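Local coordinates for metallo-beta-lactamase family protein (Staphylococcus aureus, PDB 3R2U) that probably acts as an iron-dependent hydrolase or oxygenase of the metallo-beta-lactamase superfamily, with a rhodanese-like domain attached, at residues I203-P217 / P233-F247. Sequence-based numbering, arbitrary orientation.
Sequences IESIKDLPDYIQIWP and PTSTLGYEKQTNWAF
L237, first residue of helix 237-243, plugs the loop between helix 191-206 and strand 214-217. Its CG, trans to N at chi1 180°, carries CD2 to L209 CB, 3.8 Å away, and close to the carbonyl oxygens of I206 and L209, while its CB lies beside I213 CG1. The packing continues at F247: I203 CG2 sits over one ring face toward the rim, and I206 CG2 meets the ring edge, 3.7 Å from F247 CE1. Strand 235-236 pairs antiparallel with 214-217 at the margin of the mixed sheet within the chain; I215 and S235 form the hydrogen-bonded pair, I215 N to S235 O at 2.8 Å and S235 N to I215 O. Where the strand turns into the helix, L237 N bonds to I213 O and G238 N bonds to D211 O at 2.9 Å. T236 OG1 caps the helix by accepting from Y239 N and also bonds Y212 O of the second subunit.

The solvent side is polar and looser. K241, extended beyond CG, carries NZ to K207 O (2.8 Å) and to the syn lone pair of D211 OD1 (2.7 Å); K207 NZ reaches F247 O only weakly at 3.4 Å. Apolar contacts thus set L237 and F247 against helix 191-206 and its following loop, backbone bonds join the strands, and K241 ties two points of the loop together, its charge probably offset in part by D211.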
loop_
_atom_site.group_PDB
_atom_site.type_symbol
_atom_site.label_atom_id
_atom_site.label_comp_id
_atom_site.label_asym_id
_atom_site.label_seq_id
_atom_site.Cartn_x
_atom_site.Cartn_y
_atom_site.Cartn_z
ATOM N N ILE A 203 0.294 42.192 16.126
ATOM C CA ILE A 203 1.598 41.779 16.614
ATOM C C ILE A 203 1.853 42.409 17.993
ATOM O O ILE A 203 2.306 41.729 18.923
ATOM C CB ILE A 203 2.745 42.139 15.616
ATOM C CG1 ILE A 203 2.680 41.280 14.360
ATOM C CG2 ILE A 203 4.109 41.937 16.266
ATOM C CD1 ILE A 203 2.969 39.754 14.606
ATOM N N GLU A 204 1.533 43.696 18.101
ATOM C CA GLU A 204 1.677 44.466 19.335
ATOM C C GLU A 204 0.961 43.771 20.493
ATOM O O GLU A 204 1.539 43.571 21.551
ATOM C CB GLU A 204 1.105 45.887 19.128
ATOM C CG GLU A 204 1.288 46.848 20.306
ATOM C CD GLU A 204 0.767 48.261 20.017
ATOM O OE1 GLU A 204 1.309 49.219 20.604
ATOM O OE2 GLU A 204 -0.169 48.424 19.199
ATOM N N SER A 205 -0.294 43.396 20.273
ATOM C CA SER A 205 -1.107 42.734 21.299
ATOM C C SER A 205 -0.550 41.340 21.684
ATOM O O SER A 205 -0.484 40.995 22.853
ATOM C CB SER A 205 -2.574 42.632 20.860
ATOM O OG SER A 205 -2.707 41.757 19.750
ATOM N N ILE A 206 -0.047 40.583 20.724
ATOM C CA ILE A 206 0.430 39.231 21.024
ATOM C C ILE A 206 1.714 39.199 21.889
ATOM O O ILE A 206 1.992 38.209 22.566
ATOM C CB ILE A 206 0.636 38.412 19.721
ATOM C CG1 ILE A 206 0.081 37.026 19.922
ATOM C CG2 ILE A 206 2.094 38.459 19.236
ATOM C CD1 ILE A 206 -1.424 37.041 20.179
ATOM N N LYS A 207 2.451 40.307 21.906
ATOM C CA LYS A 207 3.699 40.394 22.644
ATOM C C LYS A 207 3.578 40.206 24.162
ATOM O O LYS A 207 4.547 39.790 24.810
ATOM C CB LYS A 207 4.395 41.730 22.369
ATOM C CG LYS A 207 4.956 41.856 20.964
ATOM C CD LYS A 207 5.645 43.206 20.760
ATOM C CE LYS A 207 6.141 43.369 19.343
ATOM N NZ LYS A 207 6.740 44.708 19.089
ATOM N N ASP A 208 2.392 40.481 24.690
ATOM C CA ASP A 208 2.122 40.375 26.115
ATOM C C ASP A 208 1.939 38.946 26.601
ATOM O O ASP A 208 1.886 38.706 27.794
ATOM C CB ASP A 208 0.886 41.211 26.452
ATOM C CG ASP A 208 1.080 42.669 26.124
ATOM O OD1 ASP A 208 2.242 43.121 26.166
ATOM O OD2 ASP A 208 0.080 43.357 25.825
ATOM N N LEU A 209 1.820 38.005 25.680
ATOM C CA LEU A 209 1.684 36.594 26.047
ATOM C C LEU A 209 3.037 36.075 26.590
ATOM O O LEU A 209 4.075 36.656 26.294
ATOM C CB LEU A 209 1.215 35.761 24.857
ATOM C CG LEU A 209 -0.226 36.064 24.437
ATOM C CD1 LEU A 209 -0.633 35.220 23.252
ATOM C CD2 LEU A 209 -1.179 35.870 25.648
ATOM N N PRO A 210 3.024 34.982 27.365
ATOM C CA PRO A 210 4.287 34.449 27.911
ATOM C C PRO A 210 5.232 33.983 26.799
ATOM O O PRO A 210 4.810 33.334 25.845
ATOM C CB PRO A 210 3.837 33.279 28.777
ATOM C CG PRO A 210 2.342 33.560 29.065
ATOM C CD PRO A 210 1.858 34.196 27.806
ATOM N N ASP A 211 6.501 34.322 26.927
ATOM C CA ASP A 211 7.475 34.005 25.886
ATOM C C ASP A 211 7.738 32.502 25.675
ATOM O O ASP A 211 8.293 32.111 24.657
ATOM C CB ASP A 211 8.783 34.766 26.132
ATOM C CG ASP A 211 8.680 36.257 25.755
ATOM O OD1 ASP A 211 7.646 36.670 25.154
ATOM O OD2 ASP A 211 9.645 37.008 26.036
ATOM N N TYR A 212 7.308 31.676 26.614
ATOM C CA TYR A 212 7.504 30.227 26.517
ATOM C C TYR A 212 6.345 29.482 25.802
ATOM O O TYR A 212 6.359 28.224 25.688
ATOM C CB TYR A 212 7.722 29.646 27.913
ATOM C CG TYR A 212 6.592 29.937 28.891
ATOM C CD1 TYR A 212 5.351 29.328 28.750
ATOM C CD2 TYR A 212 6.780 30.793 29.974
ATOM C CE1 TYR A 212 4.327 29.580 29.633
ATOM C CE2 TYR A 212 5.749 31.054 30.875
ATOM C CZ TYR A 212 4.532 30.443 30.698
ATOM O OH TYR A 212 3.500 30.682 31.564
ATOM N N ILE A 213 5.333 30.216 25.343
ATOM C CA ILE A 213 4.252 29.550 24.621
ATOM C C ILE A 213 4.769 29.100 23.250
ATOM O O ILE A 213 5.642 29.745 22.654
ATOM C CB ILE A 213 2.985 30.401 24.424
ATOM C CG1 ILE A 213 3.227 31.565 23.463
ATOM C CG2 ILE A 213 2.414 30.860 25.779
ATOM C CD1 ILE A 213 1.916 32.258 23.027
ATOM N N GLN A 214 4.258 27.976 22.773
ATOM C CA GLN A 214 4.590 27.531 21.423
ATOM C C GLN A 214 3.739 28.293 20.404
ATOM O O GLN A 214 2.688 28.826 20.747
ATOM C CB GLN A 214 4.327 26.049 21.268
ATOM C CG GLN A 214 5.154 25.169 22.181
ATOM C CD GLN A 214 4.843 23.706 21.978
ATOM O OE1 GLN A 214 4.735 23.248 20.851
ATOM N NE2 GLN A 214 4.714 22.962 23.067
ATOM N N ILE A 215 4.223 28.354 19.160
ATOM C CA ILE A 215 3.508 28.966 18.052
ATOM C C ILE A 215 3.234 27.827 17.071
ATOM O O ILE A 215 4.157 27.179 16.584
ATOM C CB ILE A 215 4.333 30.082 17.328
ATOM C CG1 ILE A 215 4.688 31.239 18.264
ATOM C CG2 ILE A 215 3.587 30.608 16.127
ATOM C CD1 ILE A 215 3.531 31.883 18.945
ATOM N N TRP A 216 1.964 27.572 16.809
ATOM C CA TRP A 216 1.551 26.515 15.917
ATOM C C TRP A 216 0.906 27.130 14.676
ATOM O O TRP A 216 -0.284 27.368 14.656
ATOM C CB TRP A 216 0.566 25.607 16.636
ATOM C CG TRP A 216 1.121 24.981 17.886
ATOM C CD1 TRP A 216 2.328 24.362 18.027
ATOM C CD2 TRP A 216 0.453 24.850 19.143
ATOM N NE1 TRP A 216 2.471 23.883 19.307
ATOM C CE2 TRP A 216 1.331 24.165 20.013
ATOM C CE3 TRP A 216 -0.793 25.267 19.628
ATOM C CZ2 TRP A 216 1.000 23.881 21.343
ATOM C CZ3 TRP A 216 -1.125 24.976 20.950
ATOM C CH2 TRP A 216 -0.226 24.288 21.790
ATOM N N PRO A 217 1.707 27.375 13.629
ATOM C CA PRO A 217 1.231 28.075 12.446
ATOM C C PRO A 217 0.415 27.206 11.483
ATOM O O PRO A 217 0.439 25.977 11.565
ATOM C CB PRO A 217 2.534 28.550 11.800
ATOM C CG PRO A 217 3.493 27.439 12.117
ATOM C CD PRO A 217 3.095 26.905 13.464
ATOM N N PRO A 233 8.064 22.520 12.357
ATOM C CA PRO A 233 6.619 22.734 12.395
ATOM C C PRO A 233 6.140 23.708 13.464
ATOM O O PRO A 233 4.970 24.119 13.416
ATOM C CB PRO A 233 6.065 21.329 12.672
ATOM C CG PRO A 233 7.145 20.616 13.396
ATOM C CD PRO A 233 8.456 21.225 12.950
ATOM N N THR A 234 7.009 24.081 14.410
ATOM C CA THR A 234 6.581 24.958 15.475
ATOM C C THR A 234 7.697 25.838 16.014
ATOM O O THR A 234 8.875 25.519 15.914
ATOM C CB THR A 234 6.049 24.131 16.670
ATOM O OG1 THR A 234 7.139 23.513 17.345
ATOM C CG2 THR A 234 5.084 23.054 16.221
ATOM N N SER A 235 7.320 26.948 16.609
ATOM C CA SER A 235 8.304 27.800 17.235
ATOM C C SER A 235 7.787 28.210 18.591
ATOM O O SER A 235 6.909 27.546 19.137
ATOM C CB SER A 235 8.594 29.003 16.359
ATOM O OG SER A 235 9.704 29.698 16.860
ATOM N N THR A 236 8.370 29.261 19.165
ATOM C CA THR A 236 7.929 29.802 20.441
ATOM C C THR A 236 7.909 31.298 20.289
ATOM O O THR A 236 8.633 31.853 19.472
ATOM C CB THR A 236 8.902 29.462 21.594
ATOM O OG1 THR A 236 10.111 30.217 21.432
ATOM C CG2 THR A 236 9.203 27.991 21.607
ATOM N N LEU A 237 7.118 31.960 21.114
ATOM C CA LEU A 237 6.999 33.402 21.044
ATOM C C LEU A 237 8.322 34.098 21.321
ATOM O O LEU A 237 8.706 35.026 20.607
ATOM C CB LEU A 237 5.900 33.895 22.003
ATOM C CG LEU A 237 5.647 35.416 22.058
ATOM C CD1 LEU A 237 5.399 36.015 20.667
ATOM C CD2 LEU A 237 4.482 35.748 23.008
ATOM N N GLY A 238 9.033 33.632 22.347
ATOM C CA GLY A 238 10.307 34.221 22.708
ATOM C C GLY A 238 11.329 34.053 21.602
ATOM O O GLY A 238 12.162 34.925 21.401
ATOM N N TYR A 239 11.270 32.926 20.885
ATOM C CA TYR A 239 12.226 32.688 19.805
ATOM C C TYR A 239 11.888 33.599 18.630
ATOM O O TYR A 239 12.784 34.153 18.003
ATOM C CB TYR A 239 12.292 31.210 19.368
ATOM C CG TYR A 239 13.432 30.951 18.384
ATOM C CD1 TYR A 239 14.741 30.792 18.833
ATOM C CD2 TYR A 239 13.205 30.878 17.018
ATOM C CE1 TYR A 239 15.793 30.579 17.948
ATOM C CE2 TYR A 239 14.266 30.663 16.113
ATOM C CZ TYR A 239 15.551 30.513 16.588
ATOM O OH TYR A 239 16.608 30.292 15.718
ATOM N N GLU A 240 10.598 33.758 18.344
ATOM C CA GLU A 240 10.191 34.643 17.274
ATOM C C GLU A 240 10.544 36.096 17.607
ATOM O O GLU A 240 10.936 36.848 16.732
ATOM C CB GLU A 240 8.707 34.479 16.957
ATOM C CG GLU A 240 8.373 33.109 16.387
ATOM C CD GLU A 240 9.143 32.799 15.115
ATOM O OE1 GLU A 240 8.991 33.564 14.138
ATOM O OE2 GLU A 240 9.887 31.781 15.095
ATOM N N LYS A 241 10.445 36.487 18.878
ATOM C CA LYS A 241 10.828 37.844 19.253
ATOM C C LYS A 241 12.307 38.102 18.953
ATOM O O LYS A 241 12.681 39.212 18.593
ATOM C CB LYS A 241 10.529 38.127 20.724
ATOM C CG LYS A 241 9.035 38.230 21.041
ATOM C CD LYS A 241 8.815 38.633 22.500
ATOM C CE LYS A 241 7.361 38.947 22.818
ATOM N NZ LYS A 241 7.175 39.175 24.275
ATOM N N GLN A 242 13.143 37.074 19.073
ATOM C CA GLN A 242 14.566 37.210 18.784
ATOM C C GLN A 242 14.912 37.172 17.301
ATOM O O GLN A 242 15.863 37.812 16.880
ATOM C CB GLN A 242 15.356 36.048 19.418
ATOM C CG GLN A 242 15.319 35.983 20.922
ATOM C CD GLN A 242 16.140 37.055 21.578
ATOM O OE1 GLN A 242 17.204 37.432 21.083
ATOM N NE2 GLN A 242 15.667 37.538 22.724
ATOM N N THR A 243 14.172 36.403 16.511
ATOM C CA THR A 243 14.572 36.148 15.123
ATOM C C THR A 243 13.605 36.575 14.005
ATOM O O THR A 243 14.013 36.678 12.858
ATOM C CB THR A 243 14.836 34.630 14.940
ATOM O OG1 THR A 243 13.635 33.901 15.225
ATOM C CG2 THR A 243 15.968 34.145 15.876
ATOM N N ASN A 244 12.339 36.780 14.334
ATOM C CA ASN A 244 11.303 37.181 13.365
ATOM C C ASN A 244 11.258 38.706 13.264
ATOM O O ASN A 244 10.926 39.377 14.247
ATOM C CB ASN A 244 9.967 36.613 13.839
ATOM C CG ASN A 244 8.821 36.805 12.848
ATOM O OD1 ASN A 244 8.733 37.804 12.123
ATOM N ND2 ASN A 244 7.896 35.849 12.861
ATOM N N TRP A 245 11.577 39.248 12.081
ATOM C CA TRP A 245 11.651 40.720 11.863
ATOM C C TRP A 245 10.427 41.493 12.354
ATOM O O TRP A 245 10.544 42.604 12.839
ATOM C CB TRP A 245 11.850 41.055 10.380
ATOM C CG TRP A 245 10.623 40.826 9.563
ATOM C CD1 TRP A 245 10.246 39.667 8.959
ATOM C CD2 TRP A 245 9.576 41.771 9.306
ATOM N NE1 TRP A 245 9.039 39.830 8.328
ATOM C CE2 TRP A 245 8.608 41.116 8.520
ATOM C CE3 TRP A 245 9.365 43.108 9.661
ATOM C CZ2 TRP A 245 7.449 41.752 8.079
ATOM C CZ3 TRP A 245 8.210 43.744 9.222
ATOM C CH2 TRP A 245 7.270 43.065 8.439
ATOM N N ALA A 246 9.258 40.898 12.189
ATOM C CA ALA A 246 7.995 41.532 12.536
ATOM C C ALA A 246 7.927 41.941 13.998
ATOM O O ALA A 246 7.257 42.888 14.335
ATOM C CB ALA A 246 6.846 40.597 12.197
ATOM N N PHE A 247 8.612 41.204 14.866
ATOM C CA PHE A 247 8.615 41.498 16.298
ATOM C C PHE A 247 9.605 42.563 16.755
ATOM O O PHE A 247 9.499 43.037 17.884
ATOM C CB PHE A 247 8.836 40.208 17.092
ATOM C CG PHE A 247 7.664 39.301 17.060
ATOM C CD1 PHE A 247 6.720 39.348 18.058
ATOM C CD2 PHE A 247 7.474 38.428 16.003
ATOM C CE1 PHE A 247 5.604 38.515 18.011
ATOM C CE2 PHE A 247 6.368 37.596 15.952
ATOM C CZ PHE A 247 5.434 37.642 16.966
HETATM O O HOH W 1 6.576 44.858 15.917
HETATM O O HOH W 2 9.988 39.506 25.887
#